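Local coordinates for Non-reducing end alpha-L-arabinofuranosidase BoGH43B (Bacteroides ovatus, PDB 5JOZ), which removes terminal non-reducing alpha-L-arabinofuranosyl residues from the side branches of xyloglucan, converting its S units to X units during breakdown of this polysaccharide, at residues A[137-142]-A[178-183]; A[144-149]-A[163-168]; A[383-388]-A[490-495]. One frame throughout, in Å; residues are numbered along the deposited sequence.

Contact 1: residues A[137-142]-A[178-183]; sequences YFLSPD and PHFYKI
Two adjoining blades of the five-bladed beta-propeller characteristic of family GH43 meet here, with Tyr-137, Leu-139 and Pro-141 of one blade packed on Pro-178 and Phe-180 of the next. The short segments of strands 135-141 and 176-183 run at 151° to each other, and their axes come no nearer than 6.6 Å; the gap is spanned by apolar side chains instead of backbone pairing. Leu-139 swings CG anti to its backbone N (chi1 177°), which carries CD2 into this gap. There CD2 lies 3.7 Å from Pro-178 CB and 3.8 Å from Phe-180 CB. Phe-180 in turn sets its CE2 over one face of the Tyr-137 ring, 3.7 Å from Tyr-137 CG, with the two ring planes inclined at 49°. Ile-189 of strand 186-193 touches both Leu-139 and Phe-180 and so extends the same hydrophobic layer. The side chain of Pro-178 is about 4 Å from that of Asp-126, the inferred modulator of the catalytic acid, which places this seam beside the active site. The side chains of Pro-178 and Pro-141 run roughly perpendicular to one another, CG of the former 3.6 Å from CD of the latter.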
loop_
_atom_site.group_PDB
_atom_site.type_symbol
_atom_site.label_atom_id
_atom_site.label_comp_id
_atom_site.label_asym_id
_atom_site.label_seq_id
_atom_site.Cartn_x
_atom_site.Cartn_y
_atom_site.Cartn_z
ATOM N N TYR A 137 16.142 -18.695 8.029
ATOM C CA TYR A 137 15.583 -19.399 6.870
ATOM C C TYR A 137 15.049 -18.419 5.828
ATOM O O TYR A 137 14.498 -17.385 6.179
ATOM C CB TYR A 137 14.466 -20.370 7.287
ATOM C CG TYR A 137 14.979 -21.611 7.955
ATOM C CD1 TYR A 137 15.289 -22.742 7.207
ATOM C CD2 TYR A 137 15.150 -21.666 9.337
ATOM C CE1 TYR A 137 15.777 -23.886 7.817
ATOM C CE2 TYR A 137 15.625 -22.816 9.956
ATOM C CZ TYR A 137 15.942 -23.915 9.186
ATOM O OH TYR A 137 16.410 -25.055 9.776
ATOM N N PHE A 138 15.225 -18.769 4.556
ATOM C CA PHE A 138 14.722 -18.001 3.413
ATOM C C PHE A 138 13.820 -18.969 2.680
ATOM O O PHE A 138 14.277 -20.028 2.271
ATOM C CB PHE A 138 15.875 -17.536 2.504
ATOM C CG PHE A 138 15.437 -16.853 1.215
ATOM C CD1 PHE A 138 15.026 -17.600 0.101
ATOM C CD2 PHE A 138 15.487 -15.463 1.095
ATOM C CE1 PHE A 138 14.642 -16.978 -1.084
ATOM C CE2 PHE A 138 15.101 -14.829 -0.092
ATOM C CZ PHE A 138 14.678 -15.587 -1.185
ATOM N N LEU A 139 12.547 -18.603 2.537
ATOM C CA LEU A 139 11.580 -19.379 1.800
ATOM C C LEU A 139 11.031 -18.482 0.686
ATOM O O LEU A 139 10.696 -17.319 0.930
ATOM C CB LEU A 139 10.494 -19.853 2.760
ATOM C CG LEU A 139 9.306 -20.652 2.215
ATOM C CD1 LEU A 139 9.733 -22.007 1.679
ATOM C CD2 LEU A 139 8.255 -20.824 3.299
ATOM N N SER A 140 10.977 -19.004 -0.535
ATOM C CA SER A 140 10.336 -18.311 -1.636
ATOM C C SER A 140 9.731 -19.307 -2.611
ATOM O O SER A 140 10.168 -20.458 -2.647
ATOM C CB SER A 140 11.348 -17.448 -2.376
ATOM O OG SER A 140 12.153 -18.241 -3.236
ATOM N N PRO A 141 8.730 -18.872 -3.408
ATOM C CA PRO A 141 8.321 -19.646 -4.573
ATOM C C PRO A 141 9.338 -19.507 -5.685
ATOM O O PRO A 141 10.125 -18.565 -5.665
ATOM C CB PRO A 141 6.991 -19.011 -4.983
ATOM C CG PRO A 141 7.067 -17.614 -4.493
ATOM C CD PRO A 141 7.926 -17.651 -3.258
ATOM N N ASP A 142 9.316 -20.434 -6.643
ATOM C CA ASP A 142 10.286 -20.444 -7.747
ATOM C C ASP A 142 9.702 -20.049 -9.114
ATOM O O ASP A 142 10.360 -20.236 -10.139
ATOM C CB ASP A 142 11.037 -21.796 -7.797
ATOM C CG ASP A 142 10.244 -22.923 -8.469
ATOM O OD1 ASP A 142 8.999 -22.876 -8.527
ATOM O OD2 ASP A 142 10.894 -23.879 -8.944
ATOM N N PRO A 178 4.538 -17.639 0.603
ATOM C CA PRO A 178 4.829 -18.677 1.590
ATOM C C PRO A 178 5.531 -18.125 2.817
ATOM O O PRO A 178 6.451 -17.316 2.684
ATOM C CB PRO A 178 5.759 -19.622 0.832
ATOM C CG PRO A 178 6.491 -18.726 -0.097
ATOM C CD PRO A 178 5.462 -17.726 -0.544
ATOM N N HIS A 179 5.083 -18.541 3.998
ATOM C CA HIS A 179 5.787 -18.253 5.244
ATOM C C HIS A 179 6.124 -19.555 5.935
ATOM O O HIS A 179 5.391 -20.535 5.811
ATOM C CB HIS A 179 4.952 -17.380 6.179
ATOM C CG HIS A 179 4.640 -16.042 5.606
ATOM N ND1 HIS A 179 5.618 -15.151 5.215
ATOM C CD2 HIS A 179 3.456 -15.453 5.324
ATOM C CE1 HIS A 179 5.043 -14.059 4.740
ATOM N NE2 HIS A 179 3.733 -14.219 4.792
ATOM N N PHE A 180 7.213 -19.513 6.695
ATOM C CA PHE A 180 7.789 -20.654 7.350
ATOM C C PHE A 180 7.628 -20.458 8.859
ATOM O O PHE A 180 8.026 -19.425 9.385
ATOM C CB PHE A 180 9.275 -20.725 6.955
ATOM C CG PHE A 180 9.938 -22.029 7.287
ATOM C CD1 PHE A 180 9.441 -23.218 6.786
ATOM C CD2 PHE A 180 11.072 -22.063 8.090
ATOM C CE1 PHE A 180 10.051 -24.422 7.090
ATOM C CE2 PHE A 180 11.687 -23.261 8.397
ATOM C CZ PHE A 180 11.171 -24.446 7.896
ATOM N N TYR A 181 7.026 -21.430 9.546
ATOM C CA TYR A 181 6.893 -21.378 11.009
ATOM C C TYR A 181 7.283 -22.705 11.646
ATOM O O TYR A 181 7.018 -23.770 11.090
ATOM C CB TYR A 181 5.463 -21.029 11.434
ATOM C CG TYR A 181 4.853 -19.842 10.730
ATOM C CD1 TYR A 181 5.333 -18.560 10.945
ATOM C CD2 TYR A 181 3.795 -20.009 9.843
ATOM C CE1 TYR A 181 4.776 -17.467 10.298
ATOM C CE2 TYR A 181 3.224 -18.930 9.195
ATOM C CZ TYR A 181 3.717 -17.657 9.425
ATOM O OH TYR A 181 3.139 -16.588 8.783
ATOM N N LYS A 182 7.923 -22.636 12.810
ATOM C CA LYS A 182 8.203 -23.823 13.608
ATOM C C LYS A 182 7.277 -23.714 14.781
ATOM O O LYS A 182 7.525 -22.916 15.679
ATOM C CB LYS A 182 9.667 -23.865 14.059
ATOM C CG LYS A 182 10.011 -24.928 15.103
ATOM C CD LYS A 182 9.629 -26.337 14.666
ATOM C CE LYS A 182 10.172 -27.394 15.616
ATOM N NZ LYS A 182 11.657 -27.330 15.742
ATOM N N ILE A 183 6.206 -24.500 14.761
ATOM C CA ILE A 183 5.189 -24.465 15.811
ATOM C C ILE A 183 5.039 -25.878 16.354
ATOM O O ILE A 183 4.665 -26.795 15.601
ATOM C CB ILE A 183 3.815 -24.010 15.270
ATOM C CG1 ILE A 183 3.909 -22.630 14.605
ATOM C CG2 ILE A 183 2.774 -24.018 16.384
ATOM C CD1 ILE A 183 2.767 -22.329 13.653
#

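Contact 2: residues A[144-149]-A[163-168]; sequences QGSFLL and LRKVAS
Lys-165 leaves its backbone with CG anti to N (chi1 178°), stays extended through CD and CE, and bends only at its last torsion (chi4 83°), which turns NZ onto Ser-146 OG. The serine hydroxyl stands anti to its own carbonyl carbon, beside the backbone N, and accepts a hydrogen bond of 2.7 Å from Lys-165 NZ. This bond spans a beta hairpin, formed by strands 146-152 and 159-168, the last two strands of a four-stranded propeller blade. The pairing is antiparallel but interrupted by a beta bulge: Phe-147 faces both Val-166 and Ala-167. Phe-147 N donates almost straight (179°) to Ala-167 O at 3.0 Å, although it approaches from above that carbonyl plane, while Phe-147 O takes Val-166 N at 3.1 Å nearly end-on. Past the bulge, Leu-149 and Arg-164 form a hydrogen-bonded pair, with Leu-149 N donating to Arg-164 O at 2.9 Å and Arg-164 N returning the bond to Leu-149 O.

At the bulge Val-166 sets CG1 3.6 Å from Leu-149 CB. Phe-147 and Ala-167, on the face they share with Leu-149 and Arg-164, touch Ile-189 of the following blade, as does Val-166. Phe-147 CE2 comes within 3.6 Å of Ser-168 O, which accepts a hydrogen bond from Gln-205 NE2. The exposed Arg-164 has a cation-pi partner in Trp-211. On the face carrying Ser-146 and Lys-165, Leu-148 reaches across to the paired strand, and its CD2 rests 3.6 Å from Lys-165 N.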
loop_
_atom_site.group_PDB
_atom_site.type_symbol
_atom_site.label_atom_id
_atom_site.label_comp_id
_atom_site.label_asym_id
_atom_site.label_seq_id
_atom_site.Cartn_x
_atom_site.Cartn_y
_atom_site.Cartn_z
ATOM N N GLN A 144 7.530 -21.548 -10.687
ATOM C CA GLN A 144 7.232 -22.802 -11.378
ATOM C C GLN A 144 6.356 -23.750 -10.521
ATOM O O GLN A 144 6.337 -24.965 -10.753
ATOM C CB GLN A 144 8.545 -23.499 -11.765
ATOM N N GLY A 145 5.626 -23.190 -9.551
ATOM C CA GLY A 145 4.738 -23.958 -8.673
ATOM C C GLY A 145 5.344 -24.526 -7.393
ATOM O O GLY A 145 4.610 -25.088 -6.580
ATOM N N SER A 146 6.656 -24.371 -7.192
ATOM C CA SER A 146 7.366 -24.989 -6.064
ATOM C C SER A 146 7.848 -23.967 -5.041
ATOM O O SER A 146 7.946 -22.782 -5.358
ATOM C CB SER A 146 8.545 -25.794 -6.593
ATOM O OG SER A 146 8.087 -26.827 -7.457
ATOM N N PHE A 147 8.138 -24.429 -3.817
ATOM C CA PHE A 147 8.694 -23.562 -2.760
ATOM C C PHE A 147 10.132 -23.961 -2.437
ATOM O O PHE A 147 10.416 -25.146 -2.301
ATOM C CB PHE A 147 7.855 -23.624 -1.487
ATOM C CG PHE A 147 6.450 -23.145 -1.668
ATOM C CD1 PHE A 147 6.199 -21.863 -2.152
ATOM C CD2 PHE A 147 5.374 -23.964 -1.353
ATOM C CE1 PHE A 147 4.899 -21.408 -2.336
ATOM C CE2 PHE A 147 4.067 -23.516 -1.530
ATOM C CZ PHE A 147 3.831 -22.237 -2.023
ATOM N N LEU A 148 11.013 -22.967 -2.306
ATOM C CA LEU A 148 12.452 -23.184 -2.115
ATOM C C LEU A 148 12.859 -22.718 -0.741
ATOM O O LEU A 148 12.555 -21.595 -0.360
ATOM C CB LEU A 148 13.253 -22.398 -3.147
ATOM C CG LEU A 148 12.896 -22.649 -4.606
ATOM C CD1 LEU A 148 13.715 -21.733 -5.503
ATOM C CD2 LEU A 148 13.084 -24.109 -4.988
ATOM N N LEU A 149 13.544 -23.575 0.001
ATOM C CA LEU A 149 14.061 -23.226 1.317
ATOM C C LEU A 149 15.590 -23.172 1.271
ATOM O O LEU A 149 16.219 -23.945 0.549
ATOM C CB LEU A 149 13.610 -24.252 2.353
ATOM C CG LEU A 149 13.810 -23.861 3.820
ATOM C CD1 LEU A 149 12.925 -22.681 4.235
ATOM C CD2 LEU A 149 13.532 -25.072 4.700
ATOM N N LEU A 163 19.556 -22.764 -1.557
ATOM C CA LEU A 163 18.169 -22.999 -1.905
ATOM C C LEU A 163 17.964 -24.389 -2.473
ATOM O O LEU A 163 18.737 -24.818 -3.321
ATOM C CB LEU A 163 17.705 -22.003 -2.972
ATOM C CG LEU A 163 17.666 -20.519 -2.637
ATOM C CD1 LEU A 163 17.054 -19.774 -3.808
ATOM C CD2 LEU A 163 16.880 -20.261 -1.364
ATOM N N ARG A 164 16.915 -25.072 -2.016
ATOM C CA ARG A 164 16.424 -26.281 -2.681
ATOM C C ARG A 164 14.905 -26.424 -2.539
ATOM O O ARG A 164 14.314 -25.917 -1.578
ATOM C CB ARG A 164 17.131 -27.514 -2.125
ATOM C CG ARG A 164 16.680 -27.959 -0.740
ATOM C CD ARG A 164 17.785 -28.724 -0.023
ATOM N NE ARG A 164 18.821 -27.812 0.464
ATOM C CZ ARG A 164 20.051 -28.163 0.841
ATOM N NH1 ARG A 164 20.456 -29.437 0.802
ATOM N NH2 ARG A 164 20.892 -27.218 1.264
ATOM N N LYS A 165 14.293 -27.123 -3.495
ATOM C CA LYS A 165 12.862 -27.445 -3.447
ATOM C C LYS A 165 12.551 -28.336 -2.230
ATOM O O LYS A 165 13.187 -29.384 -2.033
ATOM C CB LYS A 165 12.421 -28.120 -4.756
ATOM C CG LYS A 165 10.958 -28.562 -4.843
ATOM C CD LYS A 165 10.665 -29.162 -6.226
ATOM C CE LYS A 165 9.435 -30.068 -6.268
ATOM N NZ LYS A 165 8.148 -29.325 -6.417
ATOM N N VAL A 166 11.601 -27.879 -1.412
ATOM C CA VAL A 166 11.121 -28.625 -0.239
ATOM C C VAL A 166 9.635 -29.009 -0.317
ATOM O O VAL A 166 9.212 -29.964 0.326
ATOM C CB VAL A 166 11.370 -27.850 1.081
ATOM C CG1 VAL A 166 12.848 -27.597 1.280
ATOM C CG2 VAL A 166 10.595 -26.527 1.133
ATOM N N ALA A 167 8.834 -28.258 -1.063
ATOM C CA ALA A 167 7.392 -28.534 -1.164
ATOM C C ALA A 167 6.877 -27.861 -2.412
ATOM O O ALA A 167 7.662 -27.310 -3.165
ATOM C CB ALA A 167 6.666 -28.000 0.069
ATOM N N SER A 168 5.569 -27.909 -2.637
ATOM C CA SER A 168 4.959 -27.143 -3.717
ATOM C C SER A 168 3.557 -26.662 -3.345
ATOM O O SER A 168 3.074 -26.870 -2.223
ATOM C CB SER A 168 4.950 -27.980 -5.007
ATOM O OG SER A 168 3.810 -28.807 -5.094
#

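Contact 3: residues A[383-388]-A[490-495]; sequences ENEEAG and QANTNP
Glu-385, Asn-492 and Asn-384 bury the most surface in this contact, and the carboxylate of Glu-385 bonds directly and through a water to the 490-495 loop. Its chain, with CG anti to the carbonyl carbon and extended beyond, carries the carboxylate to the backbone of the other segment. Thr-493 N donates to Glu-385 OE2 at 2.7 Å, meeting that oxygen from above the carboxylate plane, 49° out of it. Glu-385 OE1 accepts from a water at 2.9 Å, and the same water receives Asn-494 N at 3.0 Å, so a second backbone N-H is reached through solvent. Lys-381 N is a further donor to OE1. This buried carboxylate is therefore gripped largely by main-chain N-H groups, which would be expected to favour its ionised form. With an alanine in place of Glu-385, the backbone N-H groups of Thr-493 and Lys-381 would probably be left without this acceptor, and the water that links to Asn-494 N would lose one of its anchors.

Asn-492 runs alongside Glu-385, pointing the other way, its amide turned 71° from the carboxylate. Its OD1 lies 3.3 Å from Glu-385 CB, while ND2 donates to Glu-386 O, also at 3.3 Å. That bond is nearly straight at the hydrogen (167°) and lies in the plane of the donor amide, but it comes in above the carbonyl plane of Glu-386. Asn-384 completes the contact by setting ND2 3.5 Å from Gln-490 CG; the hydrogen bond of this nitrogen goes to Gly-487 O.

Topologically, the 490-495 loop connects strand 480-486 of one sheet with strand 496-505 of the other, and these bonds fasten it beside strand 386-387, as a sheet-to-sheet connection in the concanavalin A-like beta-sandwich of the C-terminal domain.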
loop_
_atom_site.group_PDB
_atom_site.type_symbol
_atom_site.label_atom_id
_atom_site.label_comp_id
_atom_site.label_asym_id
_atom_site.label_seq_id
_atom_site.Cartn_x
_atom_site.Cartn_y
_atom_site.Cartn_z
ATOM N N GLU A 383 -0.784 27.963 -21.540
ATOM C CA GLU A 383 -1.795 26.877 -21.517
ATOM C C GLU A 383 -1.304 25.501 -21.006
ATOM O O GLU A 383 -2.079 24.778 -20.393
ATOM C CB GLU A 383 -2.509 26.743 -22.885
ATOM C CG GLU A 383 -3.194 28.044 -23.345
ATOM C CD GLU A 383 -4.423 27.869 -24.246
ATOM O OE1 GLU A 383 -4.668 26.757 -24.772
ATOM O OE2 GLU A 383 -5.149 28.877 -24.438
ATOM N N ASN A 384 -0.019 25.181 -21.210
ATOM C CA ASN A 384 0.582 23.910 -20.742
ATOM C C ASN A 384 0.776 23.766 -19.213
ATOM O O ASN A 384 1.124 22.685 -18.737
ATOM C CB ASN A 384 1.919 23.599 -21.478
ATOM C CG ASN A 384 2.977 24.713 -21.345
ATOM O OD1 ASN A 384 2.903 25.734 -22.028
ATOM N ND2 ASN A 384 3.989 24.492 -20.510
ATOM N N GLU A 385 0.541 24.841 -18.461
ATOM C CA GLU A 385 0.878 24.911 -17.042
ATOM C C GLU A 385 -0.356 24.654 -16.209
ATOM O O GLU A 385 -1.434 25.230 -16.457
ATOM C CB GLU A 385 1.445 26.283 -16.695
ATOM C CG GLU A 385 2.748 26.588 -17.413
ATOM C CD GLU A 385 3.397 27.873 -16.944
ATOM O OE1 GLU A 385 2.671 28.812 -16.563
ATOM O OE2 GLU A 385 4.645 27.948 -16.972
ATOM N N GLU A 386 -0.198 23.777 -15.225
ATOM C CA GLU A 386 -1.318 23.344 -14.417
ATOM C C GLU A 386 -0.880 22.856 -13.046
ATOM O O GLU A 386 0.258 22.417 -12.851
ATOM C CB GLU A 386 -2.125 22.271 -15.170
ATOM C CG GLU A 386 -1.306 21.056 -15.577
ATOM C CD GLU A 386 -1.974 20.166 -16.618
ATOM O OE1 GLU A 386 -2.780 20.663 -17.450
ATOM O OE2 GLU A 386 -1.656 18.955 -16.616
ATOM N N ALA A 387 -1.795 22.973 -12.097
ATOM C CA ALA A 387 -1.584 22.488 -10.747
ATOM C C ALA A 387 -2.921 22.378 -10.032
ATOM O O ALA A 387 -3.854 23.145 -10.308
ATOM C CB ALA A 387 -0.654 23.415 -9.974
ATOM N N GLY A 388 -3.011 21.425 -9.112
ATOM C CA GLY A 388 -4.239 21.184 -8.389
ATOM C C GLY A 388 -4.216 19.836 -7.720
ATOM O O GLY A 388 -3.175 19.428 -7.200
ATOM N N GLN A 490 7.414 21.595 -20.455
ATOM C CA GLN A 490 8.144 22.722 -19.847
ATOM C C GLN A 490 7.986 22.677 -18.339
ATOM O O GLN A 490 7.057 22.074 -17.832
ATOM C CB GLN A 490 7.564 24.062 -20.320
ATOM C CG GLN A 490 7.228 24.171 -21.795
ATOM C CD GLN A 490 8.418 23.935 -22.692
ATOM O OE1 GLN A 490 9.569 24.154 -22.300
ATOM N NE2 GLN A 490 8.148 23.488 -23.915
ATOM N N ALA A 491 8.875 23.353 -17.623
ATOM C CA ALA A 491 8.654 23.647 -16.205
ATOM C C ALA A 491 7.551 24.698 -16.067
ATOM O O ALA A 491 7.358 25.509 -16.974
ATOM C CB ALA A 491 9.936 24.152 -15.555
ATOM N N ASN A 492 6.828 24.670 -14.944
ATOM C CA ASN A 492 5.895 25.748 -14.602
ATOM C C ASN A 492 6.722 26.992 -14.290
ATOM O O ASN A 492 7.756 26.900 -13.640
ATOM C CB ASN A 492 4.992 25.401 -13.389
ATOM C CG ASN A 492 3.757 24.584 -13.765
ATOM O OD1 ASN A 492 3.450 24.386 -14.936
ATOM N ND2 ASN A 492 3.034 24.113 -12.751
ATOM N N THR A 493 6.259 28.145 -14.759
ATOM C CA THR A 493 6.928 29.425 -14.504
ATOM C C THR A 493 6.896 29.735 -13.011
ATOM O O THR A 493 7.919 30.077 -12.420
ATOM C CB THR A 493 6.257 30.580 -15.279
ATOM O OG1 THR A 493 4.852 30.583 -14.995
ATOM C CG2 THR A 493 6.464 30.432 -16.790
ATOM N N ASN A 494 5.716 29.580 -12.413
ATOM C CA ASN A 494 5.496 29.859 -10.999
ATOM C C ASN A 494 5.253 28.593 -10.175
ATOM O O ASN A 494 4.743 27.596 -10.677
ATOM C CB ASN A 494 4.266 30.754 -10.829
ATOM C CG ASN A 494 4.394 32.081 -11.548
ATOM O OD1 ASN A 494 5.425 32.756 -11.464
ATOM N ND2 ASN A 494 3.333 32.475 -12.244
ATOM N N PRO A 495 5.574 28.656 -8.884
ATOM C CA PRO A 495 5.218 27.564 -7.997
ATOM C C PRO A 495 3.716 27.524 -7.688
ATOM O O PRO A 495 3.033 28.542 -7.804
ATOM C CB PRO A 495 6.006 27.881 -6.720
ATOM C CG PRO A 495 6.215 29.349 -6.748
ATOM C CD PRO A 495 6.342 29.711 -8.195
HETATM O O HOH W 1 3.050 29.062 -13.676
#

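Overall arrangement
Contacts 1 and 2 belong to one neighbourhood of the catalytic propeller, with centres about 10 Å apart. Along the chain contact 2 is nested inside the loop closed by contact 1, and their strands 135-141 and 146-152 are neighbours in one sheet: Ser-140 O and Leu-148 N, 2.7 Å apart, probably form a hydrogen bond between them. Both border the active site, since the side chain of Phe-147 is about 7 Å from that of Glu-176, the inferred proton donor, and that of Pro-178 about 6 Å from it. Contact 3 belongs to the other domain, on the opposite side of the chain's centre. Its centre is about 50 Å from contact 1's and about 52 Å from contact 2's.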